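Local atomic coordinates of extracellular solute-binding protein, family 1 (Trichodesmium erythraeum IMS101, PDB entry 6G7N), a protein that binds iron(III) and probably delivers it to an ABC transporter for uptake into the cell. Residues V54-D59 / F96-R101; N142-A147 / H230-G235; G236-N241 / G247-L252; E259-F264 / A275-A280. All blocks are in the same frame, centred on the assembly; numbering follows the deposited sequence.

Following the chain, contact 1 closes first, joining strand 54-58 to the start of strand 96-108 across a link that is largely helix and loop. Contact 2 opens after it and closes the longest loop, 82 residues, bringing helix 140-167 to strand 231-239. Contact 3 is a tight strand-to-helix turn from that same strand into helix 245-255, and contact 4 ties helix 258-266 to the loop after strand 271-272. The four lie in series; none nests or crosses. Strand 231-239 is the common thread: it pairs with both strands of contact 1. Asp59 of contact 1 is hydrogen-bonded to Ser144 of contact 2, and the backbone O of Phe98 to the Gln261 side chain of contact 4.

Contact 1. Residues V54-D59 / F96-R101; sequences VFMTVD and FGFSKR. With DAL (D-alanine), chain C.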
# COMPACT_ATOMS: atom_id res chain seq x y z
N VAL A 54 11.82 10.27 -12.39
CA VAL A 54 11.37 9.28 -11.39
C VAL A 54 9.86 9.36 -11.30
O VAL A 54 9.29 10.46 -11.28
CB VAL A 54 11.99 9.57 -10.01
CG1 VAL A 54 11.45 8.62 -8.95
CG2 VAL A 54 13.50 9.49 -10.08
N PHE A 55 9.22 8.20 -11.23
CA PHE A 55 7.76 8.08 -11.01
C PHE A 55 7.58 7.38 -9.66
O PHE A 55 8.16 6.32 -9.44
CB PHE A 55 7.09 7.27 -12.14
CG PHE A 55 5.67 6.90 -11.85
CD1 PHE A 55 4.69 7.88 -11.73
CD2 PHE A 55 5.30 5.57 -11.61
CE1 PHE A 55 3.39 7.55 -11.42
CE2 PHE A 55 3.98 5.25 -11.34
CZ PHE A 55 3.03 6.24 -11.25
N MET A 56 6.76 7.98 -8.79
CA MET A 56 6.41 7.36 -7.51
C MET A 56 4.91 7.36 -7.29
O MET A 56 4.20 8.33 -7.63
CB MET A 56 7.07 8.07 -6.33
CG MET A 56 8.57 7.94 -6.33
SD MET A 56 9.41 8.57 -4.89
CE MET A 56 9.11 7.24 -3.76
N THR A 57 4.42 6.28 -6.68
CA THR A 57 2.99 6.15 -6.39
C THR A 57 2.82 5.14 -5.29
O THR A 57 3.78 4.65 -4.71
CB THR A 57 2.19 5.83 -7.67
OG1 THR A 57 0.79 6.04 -7.45
CG2 THR A 57 2.41 4.40 -8.15
N VAL A 58 1.56 4.83 -4.95
CA VAL A 58 1.25 3.76 -4.00
C VAL A 58 0.57 2.59 -4.69
O VAL A 58 -0.19 2.77 -5.66
CB VAL A 58 0.45 4.17 -2.73
CG1 VAL A 58 1.04 5.44 -2.14
CG2 VAL A 58 -1.02 4.38 -3.02
N ASP A 59 0.88 1.42 -4.14
CA ASP A 59 0.33 0.11 -4.46
C ASP A 59 1.08 -0.56 -5.60
O ASP A 59 1.19 0.01 -6.69
CB ASP A 59 -1.21 0.11 -4.67
CG ASP A 59 -1.82 -1.21 -4.31
OD1 ASP A 59 -1.54 -2.19 -5.03
OD2 ASP A 59 -2.52 -1.27 -3.28
N PHE A 96 10.39 -0.36 -7.34
CA PHE A 96 10.95 -0.72 -6.03
C PHE A 96 10.07 -0.13 -4.95
O PHE A 96 9.66 1.03 -5.04
CB PHE A 96 12.37 -0.13 -5.89
CG PHE A 96 13.32 -0.58 -6.97
CD1 PHE A 96 13.35 0.09 -8.20
CD2 PHE A 96 14.12 -1.71 -6.83
CE1 PHE A 96 14.16 -0.35 -9.23
CE2 PHE A 96 14.91 -2.15 -7.88
CZ PHE A 96 14.92 -1.47 -9.06
N GLY A 97 9.86 -0.88 -3.87
CA GLY A 97 9.21 -0.33 -2.69
C GLY A 97 10.16 0.44 -1.78
O GLY A 97 11.26 0.00 -1.55
N PHE A 98 9.64 1.56 -1.26
CA PHE A 98 10.39 2.40 -0.33
C PHE A 98 9.73 2.57 1.03
O PHE A 98 10.42 2.88 1.99
CB PHE A 98 10.71 3.75 -0.95
CG PHE A 98 11.59 3.62 -2.17
CD1 PHE A 98 12.95 3.38 -2.05
CD2 PHE A 98 11.07 3.69 -3.45
CE1 PHE A 98 13.74 3.20 -3.17
CE2 PHE A 98 11.85 3.48 -4.57
CZ PHE A 98 13.19 3.25 -4.43
N SER A 99 8.41 2.32 1.14
CA SER A 99 7.76 2.14 2.45
C SER A 99 6.71 1.05 2.27
O SER A 99 6.33 0.73 1.14
CB SER A 99 7.22 3.43 3.07
OG SER A 99 6.14 3.95 2.35
N LYS A 100 6.26 0.51 3.39
CA LYS A 100 5.39 -0.65 3.43
C LYS A 100 4.16 -0.37 4.27
O LYS A 100 4.23 0.24 5.34
CB LYS A 100 6.21 -1.84 4.06
CG LYS A 100 5.53 -3.13 4.37
CD LYS A 100 6.62 -4.06 4.88
CE LYS A 100 7.24 -3.81 6.25
NZ LYS A 100 8.05 -4.98 6.67
N ARG A 101 3.03 -0.89 3.79
CA ARG A 101 1.74 -0.85 4.50
C ARG A 101 1.22 -2.28 4.61
O ARG A 101 1.57 -3.14 3.85
CB ARG A 101 0.74 0.09 3.82
CG ARG A 101 0.41 -0.25 2.35
CD ARG A 101 1.28 0.45 1.31
NE ARG A 101 1.26 1.90 1.37
CZ ARG A 101 0.21 2.67 1.02
NH1 ARG A 101 0.28 3.97 1.21
NH2 ARG A 101 -0.90 2.15 0.51
N DAL C . -4.00 7.11 -0.04
CA DAL C . -2.78 7.96 0.16
CB DAL C . -2.48 8.77 -1.09
C DAL C . -1.59 7.17 0.61
O DAL C . -1.79 5.98 0.89
OXT DAL C . -0.48 7.76 0.67
O HOH W 1 -1.28 -0.46 -0.71
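Val58 and Arg101 meet where the two strands reach the ligand pocket, and the contact combines apolar touches with polar bonds to a ligand and a water. The apolar part has two places. Val58 CB sits 3.7 Å above one face of the Arg101 guanidinium, toward its rim, and Val58 CG1 approaches Arg101 NH1 at 3.7 Å; a branched, uncharged side chain suits a spot against a flat cation whose polar edge is busy elsewhere. Farther back, Met56 CE touches Phe98 CD2 at 4.1 Å. The methionine chain bends at its last torsion (chi3 78°), turning the methyl toward the ring, and Phe264 packs beside both.

The polar part belongs to the guanidinium edge. Arg101 NH1 donates a nearly straight bond (163°) to O of the bound D-alanine, 2.9 Å away, with the ligand carboxylate near the guanidinium plane. Arg101 NH2 gives a 2.9 Å bond to a water, which in turn donates to Asp59 OD2 at 3.0 Å, so the acid at the helix N-cap is joined to the arginine indirectly. Glu270 adds a salt bridge to NH1.

With a hydrophobic floor under one face and acceptors along its rim, the guanidinium is held in a set orientation, and its positive charge would be expected to stabilise the ligand carboxylate beside the iron site.

Contact 2. Residues N142-A147 / H230-G235; sequences NQSLIA and HVNISG
Leu145 lies over the face of the His230 ring where helix 140-167 packs on strand 231-239, a helix-on-strand contact inside the periplasmic-binding-protein fold. Leu145 CD1 stands 3.7 Å above the ring plane, offset toward the CG side of the rim, a CH-pi contact with CD1 4.0 Å from the centroid of the His230 ring and 21° off the normal. The other end of the ring, on the same face, is met by the helix backbone: Leu145 CA lies 3.7 Å from His230 CE1, so leucine side chain and main chain together spread across the imidazole. A flat ring suits the place because its broad face can take both the leucine methyl and the helix backbone. Its CG is anti to the backbone N (chi1 175°), which carries the ring out from the backbone toward the helix, and Ser144 O approaches CE1 obliquely.

One helix residue earlier, Ser144 turns its CB toward the strand, where Asn232 ND2 comes to 3.5 Å from Ser144 CB, a packing contact. Serine is small enough to let the amide come close, and its hydroxyl is hydrogen-bonded to OD1 of Asp59, a residue of contact 1; the same oxygen also receives a weak bond from Asn232 ND2. The acid thus gathers helix and strand around one carboxylate oxygen, while Tyr299 packs on both Ser144 and Asn232. Asn232 spends its other amide atom on backbone: OD1 accepts from Ala60 N and from the next residue of its own strand, Ile233 N, at 2.8 Å, with the donor tilted 17° from the carbonyl plane.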
# COMPACT_ATOMS: atom_id res chain seq x y z
N ASN A 142 -7.97 -3.08 -2.19
CA ASN A 142 -8.83 -4.25 -2.20
C ASN A 142 -8.53 -5.15 -3.40
O ASN A 142 -8.53 -6.38 -3.27
CB ASN A 142 -10.29 -3.83 -2.26
CG ASN A 142 -10.83 -3.33 -0.94
OD1 ASN A 142 -10.27 -3.61 0.13
ND2 ASN A 142 -11.98 -2.63 -1.00
N GLN A 143 -8.35 -4.55 -4.57
CA GLN A 143 -8.01 -5.34 -5.75
C GLN A 143 -6.72 -6.15 -5.51
O GLN A 143 -6.64 -7.33 -5.84
CB GLN A 143 -7.88 -4.45 -6.97
CG GLN A 143 -9.20 -3.83 -7.40
CD GLN A 143 -9.06 -2.74 -8.43
OE1 GLN A 143 -7.98 -2.47 -8.93
NE2 GLN A 143 -10.16 -2.08 -8.73
N SER A 144 -5.73 -5.51 -4.88
CA SER A 144 -4.47 -6.19 -4.62
C SER A 144 -4.61 -7.32 -3.60
O SER A 144 -4.00 -8.38 -3.75
CB SER A 144 -3.39 -5.18 -4.21
OG SER A 144 -3.02 -4.44 -5.38
N LEU A 145 -5.41 -7.08 -2.55
CA LEU A 145 -5.65 -8.16 -1.59
C LEU A 145 -6.37 -9.34 -2.25
O LEU A 145 -5.99 -10.50 -2.05
CB LEU A 145 -6.43 -7.63 -0.39
CG LEU A 145 -6.82 -8.69 0.63
CD1 LEU A 145 -5.63 -9.32 1.34
CD2 LEU A 145 -7.71 -8.05 1.68
N ILE A 146 -7.40 -9.05 -3.03
CA ILE A 146 -8.10 -10.13 -3.73
C ILE A 146 -7.18 -10.85 -4.73
O ILE A 146 -7.25 -12.07 -4.84
CB ILE A 146 -9.43 -9.62 -4.31
CG1 ILE A 146 -10.52 -9.53 -3.24
CG2 ILE A 146 -9.97 -10.59 -5.38
CD1 ILE A 146 -10.23 -9.13 -1.83
N ALA A 147 -6.35 -10.09 -5.44
CA ALA A 147 -5.37 -10.71 -6.31
C ALA A 147 -4.49 -11.71 -5.55
O ALA A 147 -4.21 -12.81 -6.04
CB ALA A 147 -4.52 -9.65 -7.00
N HIS A 230 -0.70 -9.75 4.50
CA HIS A 230 -0.60 -9.08 3.19
C HIS A 230 -0.01 -7.68 3.38
O HIS A 230 -0.62 -6.82 4.06
CB HIS A 230 -1.99 -9.00 2.59
CG HIS A 230 -2.06 -8.24 1.31
ND1 HIS A 230 -1.89 -8.81 0.07
CD2 HIS A 230 -2.34 -6.93 1.07
CE1 HIS A 230 -2.08 -7.87 -0.86
NE2 HIS A 230 -2.36 -6.72 -0.29
N VAL A 231 1.16 -7.48 2.79
CA VAL A 231 1.83 -6.19 2.78
C VAL A 231 1.88 -5.65 1.37
O VAL A 231 1.91 -6.38 0.37
CB VAL A 231 3.21 -6.24 3.46
CG1 VAL A 231 3.04 -6.58 4.94
CG2 VAL A 231 4.18 -7.18 2.79
N ASN A 232 1.95 -4.34 1.29
CA ASN A 232 2.02 -3.66 -0.01
C ASN A 232 2.92 -2.44 0.16
O ASN A 232 3.43 -2.21 1.27
CB ASN A 232 0.59 -3.36 -0.49
CG ASN A 232 0.43 -3.25 -2.01
OD1 ASN A 232 1.37 -2.90 -2.74
ND2 ASN A 232 -0.80 -3.51 -2.50
N ILE A 233 3.14 -1.69 -0.93
CA ILE A 233 4.22 -0.70 -0.93
C ILE A 233 3.77 0.66 -1.44
O ILE A 233 2.86 0.79 -2.27
CB ILE A 233 5.41 -1.19 -1.79
CG1 ILE A 233 4.99 -1.58 -3.21
CG2 ILE A 233 6.12 -2.33 -1.10
CD1 ILE A 233 6.15 -1.71 -4.18
N SER A 234 4.50 1.68 -0.96
CA SER A 234 4.70 2.94 -1.65
C SER A 234 6.01 2.79 -2.40
O SER A 234 6.99 2.34 -1.82
CB SER A 234 4.84 4.11 -0.65
OG SER A 234 3.68 4.32 0.11
N GLY A 235 6.06 3.14 -3.68
CA GLY A 235 7.28 2.85 -4.42
C GLY A 235 7.42 3.64 -5.68
O GLY A 235 6.67 4.56 -5.96

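Contact 3. Residues G236-N241 / G247-L252; sequences GGVVKN and GAIKFL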
# COMPACT_ATOMS: atom_id res chain seq x y z
N GLY A 236 8.45 3.29 -6.43
CA GLY A 236 8.74 4.03 -7.66
C GLY A 236 9.80 3.41 -8.50
O GLY A 236 10.40 2.39 -8.17
N GLY A 237 10.05 4.08 -9.62
CA GLY A 237 11.05 3.61 -10.57
C GLY A 237 11.57 4.76 -11.43
O GLY A 237 11.08 5.89 -11.35
N VAL A 238 12.61 4.44 -12.20
CA VAL A 238 13.20 5.39 -13.17
C VAL A 238 12.38 5.32 -14.45
O VAL A 238 12.09 4.24 -14.99
CB VAL A 238 14.67 5.07 -13.39
CG1 VAL A 238 15.28 6.01 -14.43
CG2 VAL A 238 15.43 5.20 -12.08
N VAL A 239 12.02 6.50 -14.94
CA VAL A 239 11.19 6.61 -16.15
C VAL A 239 11.98 6.27 -17.42
O VAL A 239 13.18 6.59 -17.51
CB VAL A 239 10.54 8.01 -16.19
CG1 VAL A 239 9.77 8.27 -17.47
CG2 VAL A 239 9.64 8.21 -14.97
N LYS A 240 11.30 5.67 -18.40
CA LYS A 240 11.91 5.17 -19.62
C LYS A 240 12.78 6.20 -20.31
O LYS A 240 13.91 5.88 -20.69
CB LYS A 240 10.83 4.67 -20.57
CG LYS A 240 11.38 4.15 -21.89
CD LYS A 240 10.37 3.37 -22.69
CE LYS A 240 10.34 1.91 -22.30
NZ LYS A 240 9.19 1.20 -22.94
N ASN A 241 12.29 7.42 -20.45
CA ASN A 241 13.15 8.35 -21.20
C ASN A 241 13.81 9.39 -20.33
O ASN A 241 14.16 10.45 -20.80
CB ASN A 241 12.42 8.97 -22.39
CG ASN A 241 11.85 7.93 -23.34
OD1 ASN A 241 10.62 7.69 -23.37
ND2 ASN A 241 12.73 7.26 -24.08
N GLY A 247 21.04 10.76 -12.14
CA GLY A 247 20.46 11.44 -10.99
C GLY A 247 19.25 10.70 -10.46
O GLY A 247 19.07 10.66 -9.24
N ALA A 248 18.46 10.12 -11.35
CA ALA A 248 17.28 9.34 -10.94
C ALA A 248 17.71 8.13 -10.11
O ALA A 248 17.11 7.85 -9.05
CB ALA A 248 16.49 8.89 -12.15
N ILE A 249 18.76 7.44 -10.54
CA ILE A 249 19.28 6.30 -9.77
C ILE A 249 19.79 6.77 -8.41
O ILE A 249 19.55 6.13 -7.38
CB ILE A 249 20.37 5.55 -10.57
CG1 ILE A 249 19.77 4.91 -11.84
CG2 ILE A 249 21.04 4.52 -9.68
CD1 ILE A 249 20.84 4.44 -12.81
N LYS A 250 20.52 7.90 -8.39
CA LYS A 250 21.00 8.44 -7.10
C LYS A 250 19.85 8.71 -6.15
O LYS A 250 19.99 8.50 -4.92
CB LYS A 250 21.81 9.72 -7.31
CG LYS A 250 23.21 9.51 -7.89
CD LYS A 250 23.98 10.82 -7.96
CE LYS A 250 25.41 10.64 -8.50
NZ LYS A 250 26.21 11.90 -8.46
N PHE A 251 18.74 9.21 -6.68
CA PHE A 251 17.59 9.49 -5.82
C PHE A 251 17.00 8.20 -5.24
O PHE A 251 16.77 8.15 -4.01
CB PHE A 251 16.54 10.27 -6.61
CG PHE A 251 15.38 10.71 -5.75
CD1 PHE A 251 15.54 11.69 -4.79
CD2 PHE A 251 14.12 10.14 -5.89
CE1 PHE A 251 14.49 12.10 -3.98
CE2 PHE A 251 13.06 10.55 -5.09
CZ PHE A 251 13.24 11.53 -4.15
N LEU A 252 16.79 7.19 -6.07
CA LEU A 252 16.28 5.92 -5.52
C LEU A 252 17.22 5.34 -4.47
O LEU A 252 16.78 4.85 -3.42
CB LEU A 252 16.03 4.90 -6.63
CG LEU A 252 15.02 5.29 -7.72
CD1 LEU A 252 14.73 4.07 -8.55
CD2 LEU A 252 13.73 5.90 -7.12
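Strand 236-239 and helix 247-252 run almost antiparallel, their axes 171° apart in direction and 8.5 Å at closest approach, with only a short connection between them. That spacing leaves room for a single layer of side chains, and Val238 supplies its centre. Both of its methyls meet the helix: CG1 lies 3.9 Å from Ala248 CB, and CG2 lies 3.8 Å from the same carbon. CG2 also reaches Leu252 CD1, again at 3.8 Å, so the valine branch sits between two residues one helical turn apart. The torsion explains this reach, since CG1 is anti to the backbone N (chi1 178°) and CG2 falls beside that N, leaving the two methyls fanned toward the helix.

The residue types follow from the distances. Alanine is short enough to let the strand come near at its end of the contact, whereas leucine is long enough to bridge the wider gap farther along, where its CD1 rests on the backbone, 4.2 Å from Gly237 CA. Ile249 adds a looser touch from the helix flank through its CG1, and Ile75 packs on both it and Val238. Val54 of the neighbouring strand 54-58 lies against Ala248 and Leu252, extending the apolar layer across the sheet. Such helix-on-sheet packing, sealed by aliphatic side chains, is characteristic of the alpha/beta lobes of periplasmic binding proteins.

Contact 4. Residues E259-F264 / A275-A280; sequences EAQKIF and AGVPIA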
# COMPACT_ATOMS: atom_id res chain seq x y z
N GLU A 259 18.33 7.49 7.11
CA GLU A 259 17.66 8.79 7.37
C GLU A 259 16.42 9.04 6.45
O GLU A 259 15.36 9.50 6.89
CB GLU A 259 18.71 9.90 7.25
N ALA A 260 16.58 8.69 5.17
CA ALA A 260 15.49 8.85 4.22
C ALA A 260 14.37 7.86 4.52
O ALA A 260 13.19 8.21 4.43
CB ALA A 260 15.97 8.67 2.80
N GLN A 261 14.73 6.64 4.90
CA GLN A 261 13.73 5.66 5.26
C GLN A 261 12.84 6.14 6.40
O GLN A 261 11.62 5.98 6.36
CB GLN A 261 14.38 4.31 5.61
CG GLN A 261 14.80 3.51 4.39
CD GLN A 261 13.58 2.88 3.76
OE1 GLN A 261 12.97 1.97 4.33
NE2 GLN A 261 13.20 3.39 2.59
N LYS A 262 13.47 6.73 7.41
CA LYS A 262 12.69 7.29 8.53
C LYS A 262 11.75 8.39 8.04
O LYS A 262 10.54 8.37 8.34
CB LYS A 262 13.63 7.82 9.59
CG LYS A 262 12.92 8.51 10.74
CD LYS A 262 13.89 9.07 11.78
CE LYS A 262 13.19 9.87 12.87
NZ LYS A 262 12.24 9.05 13.64
N ILE A 263 12.26 9.38 7.34
CA ILE A 263 11.44 10.51 6.96
C ILE A 263 10.32 10.08 6.02
O ILE A 263 9.16 10.48 6.21
CB ILE A 263 12.29 11.58 6.26
CG1 ILE A 263 13.30 12.22 7.23
CG2 ILE A 263 11.41 12.66 5.63
CD1 ILE A 263 14.42 12.98 6.57
N PHE A 264 10.64 9.26 5.03
CA PHE A 264 9.66 8.88 4.03
C PHE A 264 8.57 8.01 4.65
O PHE A 264 7.38 8.20 4.37
CB PHE A 264 10.34 8.15 2.88
CG PHE A 264 9.42 7.79 1.75
CD1 PHE A 264 8.82 8.77 0.96
CD2 PHE A 264 9.08 6.46 1.53
CE1 PHE A 264 7.97 8.41 -0.06
CE2 PHE A 264 8.21 6.12 0.52
CZ PHE A 264 7.67 7.10 -0.28
N ALA A 275 15.74 -3.26 6.50
CA ALA A 275 16.00 -3.93 7.76
C ALA A 275 16.82 -3.03 8.69
O ALA A 275 17.79 -2.40 8.26
CB ALA A 275 16.72 -5.25 7.54
N GLY A 276 16.43 -2.99 9.95
CA GLY A 276 17.19 -2.28 10.96
C GLY A 276 16.80 -0.83 11.16
O GLY A 276 17.19 -0.21 12.17
N VAL A 277 16.03 -0.25 10.25
CA VAL A 277 15.57 1.11 10.46
C VAL A 277 14.49 1.08 11.55
O VAL A 277 13.52 0.32 11.44
CB VAL A 277 15.02 1.68 9.15
CG1 VAL A 277 14.44 3.07 9.37
CG2 VAL A 277 16.12 1.73 8.10
N PRO A 278 14.62 1.91 12.58
CA PRO A 278 13.60 1.93 13.63
C PRO A 278 12.21 2.26 13.10
O PRO A 278 12.05 3.05 12.16
CB PRO A 278 14.11 3.00 14.61
CG PRO A 278 15.59 2.94 14.42
CD PRO A 278 15.77 2.77 12.93
N ILE A 279 11.22 1.68 13.75
CA ILE A 279 9.81 1.80 13.45
C ILE A 279 9.24 3.07 14.09
O ILE A 279 9.63 3.42 15.20
CB ILE A 279 9.08 0.54 14.05
CG1 ILE A 279 9.70 -0.77 13.52
CG2 ILE A 279 7.59 0.56 13.78
CD1 ILE A 279 9.85 -0.75 12.03
N ALA A 280 8.30 3.74 13.42
CA ALA A 280 7.62 4.92 14.00
C ALA A 280 7.05 4.63 15.38
O ALA A 280 6.46 3.55 15.62
CB ALA A 280 6.49 5.42 13.11
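Val277 points from its loop at the flank of helix 258-266 and meets Gln261 with both methyls, CG1 and CG2 each 4.0 Å from Gln261 CB. Its first torsion places CG1 opposite the backbone N (chi1 176°) with CG2 beside that N, so the fork of the valine straddles the glutamine's first side-chain carbon. CG1 also comes to 4.3 Å from Lys262 N, leaning on the helix backbone itself.

Gln261 presents only its aliphatic root here because the chain folds back on itself: a bend at chi2 (-76°) swings the amide away toward polar partners. There the NE2 donates to Leu255 O and to Phe98 O of contact 1, while OE1 accepts from Val273 N and Val274 N. Glutamine suits the place because one side chain offers both hydrocarbon and a two-ended amide. Lys262, by contrast, extends nearly straight and turns at its last torsion, where its amine forms a salt bridge with Glu266.

The touch between Val277 and Gln261 is thus van der Waals alone, while the glutamine amide ties the helix to the backbone at Leu255, at Phe98 and, just before the loop, at Val273 and Val274.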